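Long-range contacts in methanogen homoaconitase large subunit (Methanocaldococcus jannaschii, PDB 4KP2), which forms the iron-sulfur-binding large subunit of a hydro-lyase that interconverts (R)-homocitrate and homoisocitrate through cis-homoaconitate: residues E293-P298 with P424-I429; T313-V318 with G434-K439. All coordinates share one frame; numbering follows the deposited sequence.

Contact 1 (E293-P298 with P424-I429); sequences EQVAVP and PKIAAI
The carboxylate of Glu-293 is the flat group of this contact, and Lys-425 approaches it from above one face: NZ lies 2.9 Å from OE2, about 44° out of the carboxylate plane. The lysine runs fully extended from the helix, with CG anti to the backbone N (chi1 171°), and crosses the glutamate side chain at about a right angle. Its CE also comes within 3.3 Å of OE2, so the aliphatic end of the lysine, and not just the ammonium group, rests against the acid. OE1, the other carboxylate oxygen, has a probable hydrogen-bond partner in ND2 of Asn-438, while NZ has a second, weak partner in the backbone carbonyl of Asn-186.

Alongside this polar pair, the tip of Ile-426 reaches the stem of Glu-293 and Val-295 of strand 294-296. Its CD1 meets CB of Glu-293 at 3.7 Å and CG2 of Val-295 at 4.0 Å. In Val-295, CG2 stands beside the backbone N and anti to the carbonyl carbon, which turns this methyl to the isoleucine. Tyr-420 and Ala-422 also touch Val-295, and Asp-191 of helix 189-200 touches both Glu-293 and Ile-426.

The entry to the short strand 294-296 is thereby held to the first turn of helix 424-433 by a salt bridge from Glu-293, with Val-295 adding a small apolar contact. With Glu-293 buried, pairing with Lys-425 probably offsets the cost of enclosing its charge and keeps the acid ionised.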
loop_
_atom_site.group_PDB
_atom_site.type_symbol
_atom_site.label_atom_id
_atom_site.label_comp_id
_atom_site.label_asym_id
_atom_site.label_seq_id
_atom_site.Cartn_x
_atom_site.Cartn_y
_atom_site.Cartn_z
ATOM N N GLU A 293 -3.286 25.444 -18.164
ATOM C CA GLU A 293 -3.589 24.300 -17.315
ATOM C C GLU A 293 -4.054 24.765 -15.938
ATOM O O GLU A 293 -3.716 25.865 -15.500
ATOM C CB GLU A 293 -2.379 23.371 -17.211
ATOM C CG GLU A 293 -2.216 22.452 -18.411
ATOM C CD GLU A 293 -0.767 22.148 -18.722
ATOM O OE1 GLU A 293 -0.061 23.062 -19.196
ATOM O OE2 GLU A 293 -0.334 20.999 -18.492
ATOM N N GLN A 294 -4.827 23.927 -15.257
ATOM C CA GLN A 294 -5.523 24.352 -14.048
ATOM C C GLN A 294 -5.071 23.625 -12.779
ATOM O O GLN A 294 -5.016 22.396 -12.740
ATOM C CB GLN A 294 -7.033 24.190 -14.235
ATOM C CG GLN A 294 -7.580 24.852 -15.493
ATOM C CD GLN A 294 -7.424 26.361 -15.484
ATOM O OE1 GLN A 294 -8.138 27.068 -14.770
ATOM N NE2 GLN A 294 -6.488 26.863 -16.280
ATOM N N VAL A 295 -4.749 24.402 -11.748
ATOM C CA VAL A 295 -4.409 23.867 -10.432
ATOM C C VAL A 295 -5.229 24.539 -9.327
ATOM O O VAL A 295 -5.119 25.747 -9.111
ATOM C CB VAL A 295 -2.914 24.055 -10.117
ATOM C CG1 VAL A 295 -2.619 23.658 -8.676
ATOM C CG2 VAL A 295 -2.061 23.253 -11.087
ATOM N N ALA A 296 -6.043 23.753 -8.627
ATOM C CA ALA A 296 -6.899 24.283 -7.568
ATOM C C ALA A 296 -6.137 24.497 -6.261
ATOM O O ALA A 296 -5.424 23.609 -5.796
ATOM C CB ALA A 296 -8.094 23.370 -7.342
ATOM N N VAL A 297 -6.306 25.677 -5.671
ATOM C CA VAL A 297 -5.607 26.037 -4.443
ATOM C C VAL A 297 -6.504 25.850 -3.215
ATOM O O VAL A 297 -7.731 25.853 -3.337
ATOM C CB VAL A 297 -5.089 27.493 -4.505
ATOM C CG1 VAL A 297 -4.267 27.706 -5.767
ATOM C CG2 VAL A 297 -6.244 28.481 -4.441
ATOM N N PRO A 298 -5.892 25.667 -2.030
ATOM C CA PRO A 298 -6.631 25.527 -0.768
ATOM C C PRO A 298 -7.598 26.684 -0.521
ATOM O O PRO A 298 -7.311 27.808 -0.931
ATOM C CB PRO A 298 -5.519 25.552 0.282
ATOM C CG PRO A 298 -4.348 24.985 -0.413
ATOM C CD PRO A 298 -4.446 25.446 -1.839
ATOM N N PRO A 424 -2.766 14.512 -13.599
ATOM C CA PRO A 424 -1.662 13.557 -13.441
ATOM C C PRO A 424 -0.386 14.044 -14.121
ATOM O O PRO A 424 0.711 13.773 -13.634
ATOM C CB PRO A 424 -2.180 12.310 -14.156
ATOM C CG PRO A 424 -3.648 12.396 -14.024
ATOM C CD PRO A 424 -3.987 13.856 -14.101
ATOM N N LYS A 425 -0.542 14.749 -15.238
ATOM C CA LYS A 425 0.588 15.337 -15.945
ATOM C C LYS A 425 1.351 16.301 -15.045
ATOM O O LYS A 425 2.550 16.136 -14.820
ATOM C CB LYS A 425 0.103 16.070 -17.194
ATOM C CG LYS A 425 1.176 16.894 -17.884
ATOM C CD LYS A 425 0.570 17.753 -18.980
ATOM C CE LYS A 425 1.613 18.652 -19.623
ATOM N NZ LYS A 425 0.999 19.591 -20.605
ATOM N N ILE A 426 0.644 17.302 -14.530
ATOM C CA ILE A 426 1.241 18.299 -13.650
ATOM C C ILE A 426 1.712 17.668 -12.343
ATOM O O ILE A 426 2.743 18.055 -11.790
ATOM C CB ILE A 426 0.247 19.440 -13.348
ATOM C CG1 ILE A 426 -0.273 20.050 -14.651
ATOM C CG2 ILE A 426 0.896 20.512 -12.487
ATOM C CD1 ILE A 426 -1.246 21.187 -14.446
ATOM N N ALA A 427 0.955 16.688 -11.860
ATOM C CA ALA A 427 1.297 15.991 -10.625
ATOM C C ALA A 427 2.630 15.264 -10.748
ATOM O O ALA A 427 3.448 15.283 -9.828
ATOM C CB ALA A 427 0.193 15.016 -10.244
ATOM N N ALA A 428 2.847 14.628 -11.893
ATOM C CA ALA A 428 4.087 13.903 -12.142
ATOM C C ALA A 428 5.268 14.858 -12.272
ATOM O O ALA A 428 6.326 14.631 -11.689
ATOM C CB ALA A 428 3.958 13.044 -13.390
ATOM N N ILE A 429 5.076 15.925 -13.041
ATOM C CA ILE A 429 6.121 16.917 -13.266
ATOM C C ILE A 429 6.520 17.612 -11.966
ATOM O O ILE A 429 7.705 17.809 -11.693
ATOM C CB ILE A 429 5.676 17.975 -14.295
ATOM C CG1 ILE A 429 5.359 17.311 -15.636
ATOM C CG2 ILE A 429 6.749 19.036 -14.475
ATOM C CD1 ILE A 429 4.822 18.273 -16.674
#

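Contact 2 (T313-V318 with G434-K439); sequences TEINQV and GYITNK
Two backbone bonds of unequal strength make a single, isolated beta bridge here, pairing Glu-314 with Tyr-435 just ahead of strand 317-320. Ile-436 N donates to Thr-313 O at 2.9 Å, whereas Ile-315 N reaches Gly-434 O only weakly, at 3.4 Å. These bonds flank the facing residues of an antiparallel, non-hydrogen-bonded pair, whose CA atoms lie 4.5 Å apart.

Gly-434 leaves helix 424-433 with positive phi (84°), a conformation suited to glycine, which has no CB to press on the preceding carbonyl O. Ile-315 lies over its peptide, CG1 at 3.4 Å from Gly-434 O. It gets there because CG1 stands between the backbone N and the carbonyl carbon (chi1 44°), leaving the other branch, CG2, to meet CG1 of Ile-436 at 3.7 Å. Ile-436 also runs beside Thr-313, pointing the same way, and its CD1 packs at 3.7 Å from Thr-313 CB. The hydroxyl of Thr-313 is bonded to the carbonyl of Val-310. Ile-315 also touches Val-347 and, on strand 399-402, Ile-399 and Leu-401.

The arrangement pins the chain leaving the last helix to the lead-in of strand 317-320, the middle strand of a five-stranded parallel sheet in order 3-2-1-4-5, as in the doubly wound alpha-beta-alpha sandwiches of the aconitase family.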
loop_
_atom_site.group_PDB
_atom_site.type_symbol
_atom_site.label_atom_id
_atom_site.label_comp_id
_atom_site.label_asym_id
_atom_site.label_seq_id
_atom_site.Cartn_x
_atom_site.Cartn_y
_atom_site.Cartn_z
ATOM N N THR A 313 5.255 26.940 -6.236
ATOM C CA THR A 313 4.738 26.529 -4.937
ATOM C C THR A 313 5.388 25.231 -4.472
ATOM O O THR A 313 5.314 24.209 -5.154
ATOM C CB THR A 313 3.210 26.341 -4.973
ATOM O OG1 THR A 313 2.588 27.549 -5.429
ATOM C CG2 THR A 313 2.682 25.994 -3.591
ATOM N N GLU A 314 6.023 25.281 -3.307
ATOM C CA GLU A 314 6.697 24.114 -2.751
ATOM C C GLU A 314 5.705 23.041 -2.319
ATOM O O GLU A 314 4.779 23.311 -1.552
ATOM C CB GLU A 314 7.571 24.517 -1.562
ATOM C CG GLU A 314 8.206 23.338 -0.845
ATOM C CD GLU A 314 8.884 23.740 0.449
ATOM O OE1 GLU A 314 8.965 24.956 0.725
ATOM O OE2 GLU A 314 9.334 22.841 1.190
ATOM N N ILE A 315 5.904 21.825 -2.814
ATOM C CA ILE A 315 5.081 20.690 -2.411
ATOM C C ILE A 315 5.911 19.644 -1.673
ATOM O O ILE A 315 7.101 19.477 -1.942
ATOM C CB ILE A 315 4.356 20.047 -3.615
ATOM C CG1 ILE A 315 5.306 19.896 -4.806
ATOM C CG2 ILE A 315 3.155 20.882 -4.018
ATOM C CD1 ILE A 315 6.012 18.559 -4.870
ATOM N N ASN A 316 5.278 18.942 -0.739
ATOM C CA ASN A 316 5.971 17.943 0.063
ATOM C C ASN A 316 5.502 16.525 -0.238
ATOM O O ASN A 316 6.154 15.554 0.145
ATOM C CB ASN A 316 5.800 18.246 1.552
ATOM C CG ASN A 316 6.124 19.686 1.895
ATOM O OD1 ASN A 316 5.274 20.420 2.401
ATOM N ND2 ASN A 316 7.356 20.100 1.621
ATOM N N GLN A 317 4.371 16.412 -0.924
ATOM C CA GLN A 317 3.816 15.110 -1.276
ATOM C C GLN A 317 2.970 15.212 -2.541
ATOM O O GLN A 317 2.336 16.232 -2.793
ATOM C CB GLN A 317 2.977 14.556 -0.119
ATOM C CG GLN A 317 2.474 13.135 -0.330
ATOM C CD GLN A 317 1.658 12.620 0.837
ATOM O OE1 GLN A 317 2.181 11.958 1.731
ATOM N NE2 GLN A 317 0.364 12.918 0.831
ATOM N N VAL A 318 2.978 14.154 -3.345
ATOM C CA VAL A 318 2.167 14.115 -4.555
ATOM C C VAL A 318 1.421 12.793 -4.654
ATOM O O VAL A 318 2.028 11.725 -4.606
ATOM C CB VAL A 318 3.019 14.302 -5.825
ATOM C CG1 VAL A 318 2.162 14.124 -7.068
ATOM C CG2 VAL A 318 3.687 15.669 -5.826
ATOM N N GLY A 434 9.882 19.025 -7.576
ATOM C CA GLY A 434 9.674 19.331 -6.171
ATOM C C GLY A 434 8.779 20.528 -5.915
ATOM O O GLY A 434 8.568 20.918 -4.766
ATOM N N TYR A 435 8.254 21.117 -6.982
ATOM C CA TYR A 435 7.342 22.246 -6.848
ATOM C C TYR A 435 6.323 22.262 -7.982
ATOM O O TYR A 435 6.566 21.702 -9.050
ATOM C CB TYR A 435 8.114 23.569 -6.797
ATOM C CG TYR A 435 8.853 23.915 -8.072
ATOM C CD1 TYR A 435 10.131 23.425 -8.314
ATOM C CD2 TYR A 435 8.277 24.743 -9.029
ATOM C CE1 TYR A 435 10.810 23.744 -9.477
ATOM C CE2 TYR A 435 8.947 25.066 -10.190
ATOM C CZ TYR A 435 10.213 24.565 -10.410
ATOM O OH TYR A 435 10.880 24.887 -11.569
ATOM N N ILE A 436 5.183 22.903 -7.738
ATOM C CA ILE A 436 4.124 22.990 -8.736
ATOM C C ILE A 436 4.605 23.722 -9.982
ATOM O O ILE A 436 4.847 24.927 -9.953
ATOM C CB ILE A 436 2.880 23.708 -8.181
ATOM C CG1 ILE A 436 2.341 22.968 -6.955
ATOM C CG2 ILE A 436 1.809 23.820 -9.253
ATOM C CD1 ILE A 436 1.091 23.587 -6.370
ATOM N N THR A 437 4.748 22.981 -11.074
ATOM C CA THR A 437 5.225 23.556 -12.323
ATOM C C THR A 437 4.574 22.882 -13.522
ATOM O O THR A 437 3.762 21.969 -13.371
ATOM C CB THR A 437 6.753 23.437 -12.449
ATOM O OG1 THR A 437 7.171 23.936 -13.726
ATOM C CG2 THR A 437 7.185 21.988 -12.311
ATOM N N ASN A 438 4.941 23.335 -14.716
ATOM C CA ASN A 438 4.349 22.814 -15.938
ATOM C C ASN A 438 5.404 22.326 -16.923
ATOM O O ASN A 438 5.096 21.604 -17.871
ATOM C CB ASN A 438 3.475 23.885 -16.592
ATOM C CG ASN A 438 2.479 23.303 -17.567
ATOM O OD1 ASN A 438 2.121 22.128 -17.477
ATOM N ND2 ASN A 438 2.020 24.121 -18.506
ATOM N N LYS A 439 6.651 22.723 -16.690
ATOM C CA LYS A 439 7.753 22.354 -17.571
ATOM C C LYS A 439 8.730 21.408 -16.879
ATOM O O LYS A 439 9.288 20.509 -17.506
ATOM C CB LYS A 439 8.486 23.606 -18.056
ATOM C CG LYS A 439 7.602 24.580 -18.818
ATOM C CD LYS A 439 8.337 25.873 -19.131
ATOM C CE LYS A 439 8.718 26.614 -17.860
ATOM N NZ LYS A 439 9.388 27.912 -18.154
#

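From the N terminus the chain passes 293-298, then 313-318, where it enters strand 317-320 of the parallel sheet, and later runs through strand 418-421 into helix 424-433. Contact 1 closes a loop of 125 residues when the start of that helix reaches back to the hairpin strand and its entry; contact 2 closes one of 115 when the tail behind it returns to 313-318. The segments alternate, so the loops cross rather than nest. The centres are about 8 Å apart and the contacts touch: Ile-426 CG2 packs 3.3 Å from Thr-437 O. Together they tie both ends of the last helix to the chain that precedes and enters this sheet.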